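Local coordinates for protein extracellular invertase (PDB 5XH9) that probably hydrolyses sucrose and related fructosides as a secreted invertase of glycoside hydrolase family 32, at residues Gly20-Thr25 / Gly358-Gln363; Ser63-Ala68 / Val95-Gly100; Arg341-Val346 / Ser417-Thr422; Phe432-Arg437 / Pro446-Pro451. All blocks are in the same frame, centred on the assembly; numbering follows the deposited sequence.

Contact 1: residues Gly20-Thr25 / Gly358-Gln363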
loop_
_atom_site.group_PDB
_atom_site.type_symbol
_atom_site.label_atom_id
_atom_site.label_comp_id
_atom_site.label_asym_id
_atom_site.label_seq_id
_atom_site.Cartn_x
_atom_site.Cartn_y
_atom_site.Cartn_z
ATOM N N GLY A 20 -11.197 39.715 -5.259
ATOM C CA GLY A 20 -9.901 40.353 -5.030
ATOM C C GLY A 20 -9.891 41.778 -4.473
ATOM O O GLY A 20 -8.809 42.288 -4.153
ATOM N N SER A 21 -11.059 42.413 -4.318
ATOM C CA SER A 21 -11.124 43.834 -3.924
ATOM C C SER A 21 -10.645 44.061 -2.478
ATOM O O SER A 21 -10.164 45.141 -2.145
ATOM C CB SER A 21 -12.550 44.377 -4.114
ATOM O OG SER A 21 -13.512 43.593 -3.401
ATOM N N LEU A 22 -10.738 43.026 -1.638
ATOM C CA LEU A 22 -10.288 43.118 -0.261
ATOM C C LEU A 22 -8.956 42.396 -0.024
ATOM O O LEU A 22 -8.679 41.996 1.109
ATOM C CB LEU A 22 -11.360 42.568 0.677
ATOM C CG LEU A 22 -12.750 43.179 0.614
ATOM C CD1 LEU A 22 -13.615 42.485 1.641
ATOM C CD2 LEU A 22 -12.697 44.663 0.906
ATOM N N PHE A 23 -8.110 42.293 -1.055
ATOM C CA PHE A 23 -6.829 41.589 -0.935
ATOM C C PHE A 23 -5.942 42.174 0.175
ATOM O O PHE A 23 -5.438 41.422 1.010
ATOM C CB PHE A 23 -6.070 41.534 -2.275
ATOM C CG PHE A 23 -4.829 40.665 -2.230
ATOM C CD1 PHE A 23 -4.924 39.277 -2.301
ATOM C CD2 PHE A 23 -3.573 41.228 -2.078
ATOM C CE1 PHE A 23 -3.792 38.487 -2.241
ATOM C CE2 PHE A 23 -2.433 40.442 -2.019
ATOM C CZ PHE A 23 -2.543 39.074 -2.099
ATOM N N GLU A 24 -5.795 43.501 0.200
ATOM C CA GLU A 24 -4.912 44.193 1.168
ATOM C C GLU A 24 -5.584 44.504 2.521
ATOM O O GLU A 24 -4.902 44.782 3.500
ATOM C CB GLU A 24 -4.358 45.508 0.563
ATOM C CG GLU A 24 -3.570 45.398 -0.756
ATOM C CD GLU A 24 -2.164 44.748 -0.625
ATOM O OE1 GLU A 24 -1.703 44.431 0.507
ATOM O OE2 GLU A 24 -1.494 44.543 -1.683
ATOM N N THR A 25 -6.912 44.462 2.568
ATOM C CA THR A 25 -7.686 44.996 3.681
ATOM C C THR A 25 -7.206 44.556 5.067
ATOM O O THR A 25 -7.056 45.386 5.996
ATOM C CB THR A 25 -9.178 44.576 3.542
ATOM O OG1 THR A 25 -9.694 45.025 2.283
ATOM C CG2 THR A 25 -10.030 45.156 4.676
ATOM N N GLY A 358 -20.064 32.214 4.751
ATOM C CA GLY A 358 -20.451 33.593 4.520
ATOM C C GLY A 358 -19.284 34.553 4.412
ATOM O O GLY A 358 -19.435 35.632 3.822
ATOM N N PHE A 359 -18.125 34.177 4.955
ATOM C CA PHE A 359 -16.957 35.063 4.937
ATOM C C PHE A 359 -16.670 35.440 3.482
ATOM O O PHE A 359 -16.837 34.603 2.592
ATOM C CB PHE A 359 -15.726 34.406 5.602
ATOM C CG PHE A 359 -14.541 35.331 5.758
ATOM C CD1 PHE A 359 -13.628 35.503 4.720
ATOM C CD2 PHE A 359 -14.342 36.043 6.944
ATOM C CE1 PHE A 359 -12.545 36.358 4.850
ATOM C CE2 PHE A 359 -13.261 36.899 7.083
ATOM C CZ PHE A 359 -12.358 37.054 6.038
ATOM N N PRO A 360 -16.263 36.700 3.234
ATOM C CA PRO A 360 -16.019 37.152 1.859
ATOM C C PRO A 360 -14.673 36.663 1.327
ATOM O O PRO A 360 -13.716 37.449 1.145
ATOM C CB PRO A 360 -16.064 38.688 1.990
ATOM C CG PRO A 360 -15.518 38.915 3.363
ATOM C CD PRO A 360 -16.110 37.815 4.194
ATOM N N THR A 361 -14.641 35.367 1.034
ATOM C CA THR A 361 -13.416 34.677 0.706
ATOM C C THR A 361 -12.918 35.107 -0.669
ATOM O O THR A 361 -11.746 35.471 -0.811
ATOM C CB THR A 361 -13.597 33.147 0.842
ATOM O OG1 THR A 361 -13.738 32.842 2.230
ATOM C CG2 THR A 361 -12.371 32.371 0.297
ATOM N N ASN A 362 -13.790 35.115 -1.673
ATOM C CA ASN A 362 -13.340 35.461 -3.023
ATOM C C ASN A 362 -12.969 36.933 -3.111
ATOM O O ASN A 362 -12.222 37.317 -4.020
ATOM C CB ASN A 362 -14.407 35.195 -4.103
ATOM C CG ASN A 362 -14.939 33.773 -4.093
ATOM O OD1 ASN A 362 -14.204 32.809 -3.868
ATOM N ND2 ASN A 362 -16.234 33.644 -4.337
ATOM N N GLN A 363 -13.519 37.755 -2.201
ATOM C CA GLN A 363 -13.156 39.183 -2.107
ATOM C C GLN A 363 -11.731 39.352 -1.583
ATOM O O GLN A 363 -10.945 40.089 -2.153
ATOM C CB GLN A 363 -14.152 39.951 -1.246
ATOM C CG GLN A 363 -15.527 40.125 -1.890
ATOM C CD GLN A 363 -16.370 38.862 -1.901
ATOM O OE1 GLN A 363 -16.162 37.939 -1.102
ATOM N NE2 GLN A 363 -17.336 38.812 -2.817
#
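Two backbone hydrogen bonds tie Gly-20 and Leu-22, the first and third residues of a type I turn running from Gly-20 to Phe-23, to the one-turn helix 361-364. Gly-20 N reaches Asn-362 O at 2.9 Å, arriving in the carbonyl plane on a lone pair. Leu-22 N meets Gln-363 O at 3.0 Å, but from 56° above that carbonyl's plane, so the second bond is less well directed. Ser-21 N also comes within 3.2 Å of Gln-363 O, yet its angle is too poor for a bond. Gly-20, whose N-H is given to Asn-362 O, has a positive phi (76°), a conformation easiest for a residue without a side chain.

Leu-22 and Gln-363 run side by side and point the same way, with Leu-22 CD1 lying 3.9 Å from Gln-363 CB. The other flank of this apolar patch is looser, Leu-22 CD1 standing 4.4 Å from Pro-360 CG. Pro-360 is the N-cap of the helix and the centre of an inverse gamma turn. The contact thus fastens the N-terminal segment, ahead of strand 37-47, to the connection between strands 341-348 and 366-385 of the family 32 beta-propeller. Gln-363 takes part here through its CB and backbone; its chain bends at chi2 (74°), and NE2 is bonded instead to Leu-17 O. Ser-21 OG likewise turns back, to Pro-18 O. Further along, Trp-366 meets the ring of Phe-23 edge-to-face while its NE1 bonds Phe-23 O.

Contact 2: residues Ser63-Ala68 / Val95-Gly100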
loop_
_atom_site.group_PDB
_atom_site.type_symbol
_atom_site.label_atom_id
_atom_site.label_comp_id
_atom_site.label_asym_id
_atom_site.label_seq_id
_atom_site.Cartn_x
_atom_site.Cartn_y
_atom_site.Cartn_z
ATOM N N SER A 63 -4.013 21.379 -1.997
ATOM C CA SER A 63 -3.498 20.759 -3.240
ATOM C C SER A 63 -1.967 20.636 -3.237
ATOM O O SER A 63 -1.313 20.856 -4.255
ATOM C CB SER A 63 -3.969 21.553 -4.475
ATOM O OG SER A 63 -5.358 21.808 -4.405
ATOM N N GLY A 64 -1.400 20.237 -2.100
ATOM C CA GLY A 64 0.046 19.977 -2.019
ATOM C C GLY A 64 0.785 20.986 -1.180
ATOM O O GLY A 64 0.174 21.817 -0.541
ATOM N N ILE A 65 2.114 20.913 -1.185
ATOM C CA ILE A 65 2.937 21.678 -0.261
ATOM C C ILE A 65 3.682 22.756 -1.047
ATOM O O ILE A 65 4.273 22.443 -2.069
ATOM C CB ILE A 65 3.950 20.785 0.486
ATOM C CG1 ILE A 65 3.258 19.609 1.154
ATOM C CG2 ILE A 65 4.668 21.594 1.577
ATOM C CD1 ILE A 65 4.211 18.591 1.736
ATOM N N SER A 66 3.627 24.009 -0.579
ATOM C CA SER A 66 4.394 25.124 -1.161
ATOM C C SER A 66 5.506 25.468 -0.168
ATOM O O SER A 66 5.500 24.967 0.951
ATOM C CB SER A 66 3.500 26.349 -1.432
ATOM O OG SER A 66 2.692 26.147 -2.586
ATOM N N SER A 67 6.461 26.293 -0.599
ATOM C CA SER A 67 7.685 26.522 0.148
ATOM C C SER A 67 8.353 27.868 -0.143
ATOM O O SER A 67 8.126 28.484 -1.181
ATOM C CB SER A 67 8.694 25.403 -0.140
ATOM O OG SER A 67 9.776 25.484 0.765
ATOM N N ALA A 68 9.172 28.295 0.808
ATOM C CA ALA A 68 9.929 29.537 0.728
ATOM C C ALA A 68 11.234 29.394 1.507
ATOM O O ALA A 68 11.360 28.493 2.336
ATOM C CB ALA A 68 9.105 30.673 1.302
ATOM N N VAL A 95 -5.201 11.109 -4.520
ATOM C CA VAL A 95 -6.236 12.000 -4.000
ATOM C C VAL A 95 -5.678 13.177 -3.223
ATOM O O VAL A 95 -6.156 14.277 -3.389
ATOM C CB VAL A 95 -7.299 11.194 -3.209
ATOM C CG1 VAL A 95 -8.327 12.108 -2.592
ATOM C CG2 VAL A 95 -8.034 10.253 -4.169
ATOM N N ALA A 96 -4.682 12.989 -2.368
ATOM C CA ALA A 96 -4.198 14.130 -1.602
ATOM C C ALA A 96 -2.784 13.959 -1.093
ATOM O O ALA A 96 -2.245 12.846 -1.057
ATOM C CB ALA A 96 -5.150 14.466 -0.454
ATOM N N VAL A 97 -2.197 15.097 -0.728
ATOM C CA VAL A 97 -0.928 15.186 -0.041
ATOM C C VAL A 97 -1.164 15.876 1.286
ATOM O O VAL A 97 -1.631 17.015 1.318
ATOM C CB VAL A 97 0.081 16.020 -0.843
ATOM C CG1 VAL A 97 1.359 16.216 -0.038
ATOM C CG2 VAL A 97 0.374 15.328 -2.159
ATOM N N PHE A 98 -0.833 15.193 2.367
ATOM C CA PHE A 98 -0.885 15.777 3.694
ATOM C C PHE A 98 0.582 16.064 4.156
ATOM O O PHE A 98 1.557 15.842 3.390
ATOM C CB PHE A 98 -1.625 14.819 4.662
ATOM C CG PHE A 98 -3.138 14.616 4.403
ATOM C CD1 PHE A 98 -3.898 15.439 3.554
ATOM C CD2 PHE A 98 -3.816 13.605 5.112
ATOM C CE1 PHE A 98 -5.278 15.239 3.400
ATOM C CE2 PHE A 98 -5.190 13.397 4.947
ATOM C CZ PHE A 98 -5.922 14.223 4.096
ATOM N N ASP A 99 0.731 16.564 5.388
ATOM C CA ASP A 99 2.029 16.887 5.983
ATOM C C ASP A 99 3.127 15.861 5.707
ATOM O O ASP A 99 2.879 14.649 5.658
ATOM C CB ASP A 99 1.921 16.946 7.505
ATOM C CG ASP A 99 1.302 18.206 8.027
ATOM O OD1 ASP A 99 0.860 19.055 7.242
ATOM O OD2 ASP A 99 1.282 18.335 9.274
ATOM N N GLY A 100 4.339 16.368 5.589
ATOM C CA GLY A 100 5.529 15.547 5.587
ATOM C C GLY A 100 6.667 16.337 6.183
ATOM O O GLY A 100 6.550 17.567 6.376
HETATM O O HOH W 1 -2.782 19.137 0.353
#
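Ile-65 and Val-97 meet where two neighbouring blades of the family 32 beta-propeller face each other: strand 65-70 belongs to the sheet that includes strands 37-47 and 54-60, while strand 96-103 is an edge strand of the next four-stranded antiparallel sheet. The short strand segments approach no closer than 9.3 Å between axes and run at 45° to one another. That spacing is too wide for sheet pairing, and no direct hydrogen bond crosses the contact; side chains fill the gap instead.

The tight part is small and apolar. Ile-65 and Val-97 cross at about a right angle, and Val-97 CG1 lies 4.1 Å from Ile-65 CG1, with CD1 of the isoleucine equally near. Val-97 sets this methyl anti to its own nitrogen (chi1 174°), which turns it to the isoleucine side. Beside them, Gly-64 presents its backbone, its CA sitting 4.1 Å from Val-97 CB. Ile-65 CD1 also reaches the backbone at Phe-98 O (4.2 Å) and, at the limit of contact, Gly-100 N (4.5 Å). The same isoleucine packs on Leu-59, Cys-43 and Leu-44 of its own sheet, and Val-97 on Tyr-115 of strand 112-118, so each residue also belongs to the packing of its own blade.

The polar side is looser: there the two backbones do not bond directly, and a water joins them. It accepts a hydrogen bond from Gly-64 N at 3.0 Å and donates one to Val-97 O at 2.6 Å.

Contact 3: residues Arg341-Val346 / Ser417-Thr422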
loop_
_atom_site.group_PDB
_atom_site.type_symbol
_atom_site.label_atom_id
_atom_site.label_comp_id
_atom_site.label_asym_id
_atom_site.label_seq_id
_atom_site.Cartn_x
_atom_site.Cartn_y
_atom_site.Cartn_z
ATOM N N ARG A 341 18.741 26.068 17.637
ATOM C CA ARG A 341 17.375 26.408 18.029
ATOM C C ARG A 341 16.367 25.387 17.543
ATOM O O ARG A 341 16.687 24.543 16.688
ATOM C CB ARG A 341 17.005 27.779 17.484
ATOM C CG ARG A 341 17.862 28.894 18.052
ATOM C CD ARG A 341 17.451 30.251 17.508
ATOM N NE ARG A 341 18.011 30.510 16.189
ATOM C CZ ARG A 341 17.767 31.611 15.470
ATOM N NH1 ARG A 341 16.962 32.574 15.922
ATOM N NH2 ARG A 341 18.373 31.768 14.304
ATOM N N PHE A 342 15.165 25.451 18.125
ATOM C CA PHE A 342 13.991 24.765 17.585
ATOM C C PHE A 342 12.992 25.853 17.254
ATOM O O PHE A 342 12.480 26.498 18.161
ATOM C CB PHE A 342 13.371 23.739 18.558
ATOM C CG PHE A 342 12.282 22.907 17.907
ATOM C CD1 PHE A 342 12.607 21.794 17.148
ATOM C CD2 PHE A 342 10.944 23.297 17.985
ATOM C CE1 PHE A 342 11.631 21.061 16.502
ATOM C CE2 PHE A 342 9.953 22.570 17.345
ATOM C CZ PHE A 342 10.295 21.446 16.596
ATOM N N ILE A 343 12.754 26.075 15.959
ATOM C CA ILE A 343 11.865 27.137 15.484
ATOM C C ILE A 343 10.552 26.490 15.110
ATOM O O ILE A 343 10.549 25.548 14.314
ATOM C CB ILE A 343 12.457 27.841 14.242
ATOM C CG1 ILE A 343 13.856 28.392 14.547
ATOM C CG2 ILE A 343 11.534 28.943 13.741
ATOM C CD1 ILE A 343 13.908 29.363 15.726
ATOM N N SER A 344 9.457 26.970 15.693
ATOM C CA SER A 344 8.124 26.425 15.428
ATOM C C SER A 344 7.188 27.480 14.847
ATOM O O SER A 344 7.113 28.581 15.362
ATOM C CB SER A 344 7.515 25.873 16.707
ATOM O OG SER A 344 6.201 25.363 16.483
ATOM N N TYR A 345 6.481 27.135 13.774
ATOM C CA TYR A 345 5.468 28.015 13.170
ATOM C C TYR A 345 4.117 27.423 13.470
ATOM O O TYR A 345 3.807 26.308 13.042
ATOM C CB TYR A 345 5.615 28.113 11.652
ATOM C CG TYR A 345 6.853 28.838 11.148
ATOM C CD1 TYR A 345 8.036 28.167 10.975
ATOM C CD2 TYR A 345 6.815 30.175 10.789
ATOM C CE1 TYR A 345 9.167 28.810 10.505
ATOM C CE2 TYR A 345 7.940 30.819 10.298
ATOM C CZ TYR A 345 9.116 30.131 10.165
ATOM O OH TYR A 345 10.269 30.746 9.701
ATOM N N VAL A 346 3.305 28.160 14.201
ATOM C CA VAL A 346 1.924 27.757 14.458
ATOM C C VAL A 346 1.038 28.209 13.291
ATOM O O VAL A 346 1.244 29.287 12.738
ATOM C CB VAL A 346 1.446 28.406 15.764
ATOM C CG1 VAL A 346 -0.040 28.162 16.018
ATOM C CG2 VAL A 346 2.303 27.915 16.923
ATOM N N SER A 417 9.052 32.398 22.758
ATOM C CA SER A 417 9.258 33.791 22.374
ATOM C C SER A 417 9.398 33.931 20.870
ATOM O O SER A 417 9.622 32.953 20.166
ATOM C CB SER A 417 10.491 34.363 23.092
ATOM O OG SER A 417 11.594 33.550 22.791
ATOM N N ILE A 418 9.263 35.167 20.387
ATOM C CA ILE A 418 9.393 35.443 18.977
ATOM C C ILE A 418 10.846 35.215 18.632
ATOM O O ILE A 418 11.720 35.668 19.371
ATOM C CB ILE A 418 9.054 36.903 18.636
ATOM C CG1 ILE A 418 7.609 37.248 19.028
ATOM C CG2 ILE A 418 9.283 37.154 17.142
ATOM C CD1 ILE A 418 7.373 38.731 19.165
ATOM N N ALA A 419 11.119 34.531 17.521
ATOM C CA ALA A 419 12.499 34.330 17.114
ATOM C C ALA A 419 13.185 35.671 16.979
ATOM O O ALA A 419 12.614 36.629 16.463
ATOM C CB ALA A 419 12.605 33.542 15.817
ATOM N N ARG A 420 14.426 35.704 17.442
ATOM C CA ARG A 420 15.123 36.943 17.771
ATOM C C ARG A 420 15.317 37.906 16.583
ATOM O O ARG A 420 15.193 39.124 16.746
ATOM C CB ARG A 420 16.479 36.631 18.471
ATOM C CG ARG A 420 17.521 35.979 17.567
ATOM C CD ARG A 420 18.688 35.384 18.338
ATOM N NE ARG A 420 18.224 34.320 19.219
ATOM C CZ ARG A 420 18.971 33.672 20.100
ATOM N NH1 ARG A 420 20.271 33.929 20.230
ATOM N NH2 ARG A 420 18.406 32.750 20.861
ATOM N N GLU A 421 15.612 37.363 15.407
ATOM C CA GLU A 421 15.826 38.191 14.224
ATOM C C GLU A 421 14.494 38.787 13.723
ATOM O O GLU A 421 14.460 39.915 13.214
ATOM C CB GLU A 421 16.526 37.422 13.100
ATOM C CG GLU A 421 17.834 36.713 13.479
ATOM C CD GLU A 421 17.650 35.232 13.828
ATOM O OE1 GLU A 421 16.584 34.850 14.400
ATOM O OE2 GLU A 421 18.585 34.440 13.553
ATOM N N THR A 422 13.410 38.032 13.875
ATOM C CA THR A 422 12.072 38.518 13.563
ATOM C C THR A 422 11.649 39.621 14.564
ATOM O O THR A 422 11.189 40.699 14.152
ATOM C CB THR A 422 11.059 37.340 13.533
ATOM O OG1 THR A 422 11.322 36.502 12.390
ATOM C CG2 THR A 422 9.630 37.832 13.472
#
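Arg-341 grips Glu-421 end-on with two nitrogens, one to each carboxylate oxygen, in a salt bridge between side chains that come from opposite directions. NH1 of Arg-341 bonds Glu-421 OE1 at 2.8 Å, almost straight at 177° and lying in the guanidinium plane. The second bond, from Arg-341 NH2 to Glu-421 OE2, has the same 2.8 Å length but is tilted from that plane, though it uses the syn lone pair of OE2. The guanidinium and carboxylate planes are 37° apart, consistent with the unequal alignment of the two bonds.

Alongside, Arg-341 NH1 lies 3.8 Å from Arg-420 CG. The two arginines share an anion: Glu-375, on the intervening strand 366-385, makes salt bridges to both Arg-341 NH1 and Arg-420 NH2. Ser-333 OG bonds Arg-341 NH2 and Ser-336 OG bonds Glu-421 OE2, which should further fix the rotation of the pair. Next to the charged group, Ile-343 CD1 lies 4.4 Å from Ala-419 CB, and Ala-419 is the N-cap of helix 420-426. The bridge is therefore a bidentate arginine-glutamate pair in a largely buried contact, holding the linker helix between propeller and C-terminal beta-sandwich, the two-domain layout of family 32 enzymes.

Contact 4: residues Phe432-Arg437 / Pro446-Pro451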
loop_
_atom_site.group_PDB
_atom_site.type_symbol
_atom_site.label_atom_id
_atom_site.label_comp_id
_atom_site.label_asym_id
_atom_site.label_seq_id
_atom_site.Cartn_x
_atom_site.Cartn_y
_atom_site.Cartn_z
ATOM N N PHE A 432 8.306 55.051 20.080
ATOM C CA PHE A 432 7.990 56.047 21.130
ATOM C C PHE A 432 7.473 55.398 22.401
ATOM O O PHE A 432 7.076 54.241 22.388
ATOM C CB PHE A 432 6.988 57.098 20.641
ATOM C CG PHE A 432 5.706 56.524 20.105
ATOM C CD1 PHE A 432 5.595 56.156 18.767
ATOM C CD2 PHE A 432 4.594 56.379 20.929
ATOM C CE1 PHE A 432 4.407 55.641 18.270
ATOM C CE2 PHE A 432 3.408 55.857 20.438
ATOM C CZ PHE A 432 3.316 55.488 19.105
ATOM N N THR A 433 7.474 56.161 23.496
ATOM C CA THR A 433 7.090 55.645 24.805
ATOM C C THR A 433 5.926 56.446 25.403
ATOM O O THR A 433 5.842 57.655 25.250
ATOM C CB THR A 433 8.284 55.639 25.782
ATOM O OG1 THR A 433 8.550 56.979 26.174
ATOM C CG2 THR A 433 9.560 55.048 25.139
ATOM N N GLU A 434 5.015 55.737 26.057
ATOM C CA GLU A 434 3.913 56.321 26.811
ATOM C C GLU A 434 4.329 56.183 28.284
ATOM O O GLU A 434 4.778 55.103 28.701
ATOM C CB GLU A 434 2.613 55.546 26.520
ATOM C CG GLU A 434 1.424 55.819 27.446
ATOM C CD GLU A 434 0.843 57.208 27.299
ATOM O OE1 GLU A 434 0.924 57.766 26.178
ATOM O OE2 GLU A 434 0.293 57.725 28.305
ATOM N N SER A 435 4.173 57.257 29.060
ATOM C CA SER A 435 4.552 57.257 30.483
ATOM C C SER A 435 3.793 56.221 31.314
ATOM O O SER A 435 2.575 56.016 31.138
ATOM C CB SER A 435 4.346 58.644 31.136
ATOM O OG SER A 435 5.470 59.463 30.897
ATOM N N GLY A 436 4.532 55.612 32.241
ATOM C CA GLY A 436 3.953 54.787 33.281
ATOM C C GLY A 436 2.944 55.563 34.089
ATOM O O GLY A 436 2.983 56.793 34.129
ATOM N N ARG A 437 2.008 54.838 34.690
ATOM C CA ARG A 437 1.001 55.424 35.558
ATOM C C ARG A 437 0.310 54.337 36.350
ATOM O O ARG A 437 0.329 53.159 35.966
ATOM C CB ARG A 437 -0.052 56.188 34.741
ATOM C CG ARG A 437 -0.829 55.327 33.745
ATOM C CD ARG A 437 -1.435 56.180 32.646
ATOM N NE ARG A 437 -2.400 57.117 33.184
ATOM C CZ ARG A 437 -2.763 58.272 32.630
ATOM N NH1 ARG A 437 -2.257 58.697 31.479
ATOM N NH2 ARG A 437 -3.664 59.015 33.250
ATOM N N PRO A 446 -6.906 57.318 27.131
ATOM C CA PRO A 446 -6.092 57.374 25.917
ATOM C C PRO A 446 -4.609 57.554 26.173
ATOM O O PRO A 446 -4.218 58.207 27.145
ATOM C CB PRO A 446 -6.629 58.601 25.168
ATOM C CG PRO A 446 -8.043 58.730 25.619
ATOM C CD PRO A 446 -8.063 58.236 27.052
ATOM N N PHE A 447 -3.800 56.957 25.300
ATOM C CA PHE A 447 -2.376 57.259 25.231
ATOM C C PHE A 447 -2.279 58.662 24.658
ATOM O O PHE A 447 -3.166 59.082 23.908
ATOM C CB PHE A 447 -1.639 56.293 24.291
ATOM C CG PHE A 447 -1.279 54.947 24.899
ATOM C CD1 PHE A 447 -2.024 54.361 25.922
ATOM C CD2 PHE A 447 -0.193 54.231 24.379
ATOM C CE1 PHE A 447 -1.665 53.122 26.437
ATOM C CE2 PHE A 447 0.157 52.993 24.886
ATOM C CZ PHE A 447 -0.578 52.443 25.921
ATOM N N LYS A 448 -1.211 59.376 25.002
ATOM C CA LYS A 448 -0.954 60.708 24.438
ATOM C C LYS A 448 -0.654 60.613 22.952
ATOM O O LYS A 448 -1.076 61.489 22.184
ATOM C CB LYS A 448 0.173 61.442 25.188
ATOM C CG LYS A 448 -0.285 61.971 26.555
ATOM C CD LYS A 448 0.868 62.223 27.524
ATOM C CE LYS A 448 1.374 60.921 28.148
ATOM N NZ LYS A 448 2.602 61.079 28.979
ATOM N N ARG A 449 0.066 59.556 22.562
ATOM C CA ARG A 449 0.292 59.222 21.154
ATOM C C ARG A 449 -0.004 57.744 20.857
ATOM O O ARG A 449 0.416 56.843 21.597
ATOM C CB ARG A 449 1.721 59.537 20.748
ATOM C CG ARG A 449 1.965 59.399 19.249
ATOM C CD ARG A 449 3.437 59.592 18.937
ATOM N NE ARG A 449 3.773 59.196 17.568
ATOM C CZ ARG A 449 5.013 59.110 17.086
ATOM N NH1 ARG A 449 6.070 59.382 17.858
ATOM N NH2 ARG A 449 5.206 58.733 15.828
ATOM N N SER A 450 -0.730 57.528 19.765
ATOM C CA SER A 450 -1.039 56.207 19.247
ATOM C C SER A 450 -0.364 56.017 17.886
ATOM O O SER A 450 -0.024 57.006 17.224
ATOM C CB SER A 450 -2.538 56.059 19.091
ATOM O OG SER A 450 -3.133 55.893 20.355
ATOM N N PRO A 451 -0.169 54.745 17.459
ATOM C CA PRO A 451 0.348 54.505 16.111
ATOM C C PRO A 451 -0.655 54.962 15.056
ATOM O O PRO A 451 -1.857 54.927 15.302
ATOM C CB PRO A 451 0.544 52.983 16.060
ATOM C CG PRO A 451 -0.311 52.427 17.141
ATOM C CD PRO A 451 -0.466 53.490 18.180
#
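Phe-432 places CG between its backbone N and carbonyl carbon (chi1 55°), while Arg-449 sends CG anti to its N and stays extended as far as NE; together these torsions lay the arginine along one ring face. CD of Arg-449 sits over the ring centre of Phe-432, 3.8 Å from the centroid, as a CH-pi contact. Its guanidinium stacks further out, tilted by only 16° from the ring, with Arg-449 CZ 4.0 Å from the Phe-432 centroid in an off-centre cation-pi arrangement. Arg-449 is exposed and also touches a crystal neighbour, so its pose in solution may differ. At the ring edge of Phe-432 comes Pro-451 N.

The segments belong to different sheets of the C-terminal beta-sandwich: strand 430-439 pairs with 585-594 in one, whereas 446-451 leaves strand 444-446, outermost in the other, and leads back toward strand 455-463. Glu-434 points toward the 446-451 segment. Its CG lies over the face of Phe-447, 3.8 Å from the ring centroid, and the bend at chi2 brings Glu-434 OE1 to Lys-448 N at 2.9 Å, met on the syn side but 31° out of the carboxylate plane. OE2 is buried without a partner in the model; Lys-448 NZ remains 4.1 Å from Glu-434 OE2, beyond a salt bridge, although the positive charge may still stabilise the carboxylate. Phe-577 meets the ring of Phe-447 within the sandwich.

How the contacts relate
Contact 2 joins two propeller blades, contact 1 ties the N-terminal segment to a propeller connection, and contact 3 joins a propeller strand to the helix leading to the sandwich, where contact 4 lies. Along the chain, contact 2 is nested in the loop closed by contact 1, contact 3 alternates with contact 1, and contact 4 opens last. Contacts 2 and 3 reach the same mixed sheet, nearest atoms about 8 Å apart. Contacts 1 and 3 lie on successive elements, strand 341-348 and helix 361-364, yet their centres are 29 Å apart. Helix 420-426 of contact 3 leads into strand 430-439 of contact 4. The centres of contacts 2 and 4 are 45 Å apart, on opposite sides of the chain's centre, so the set spans both domains.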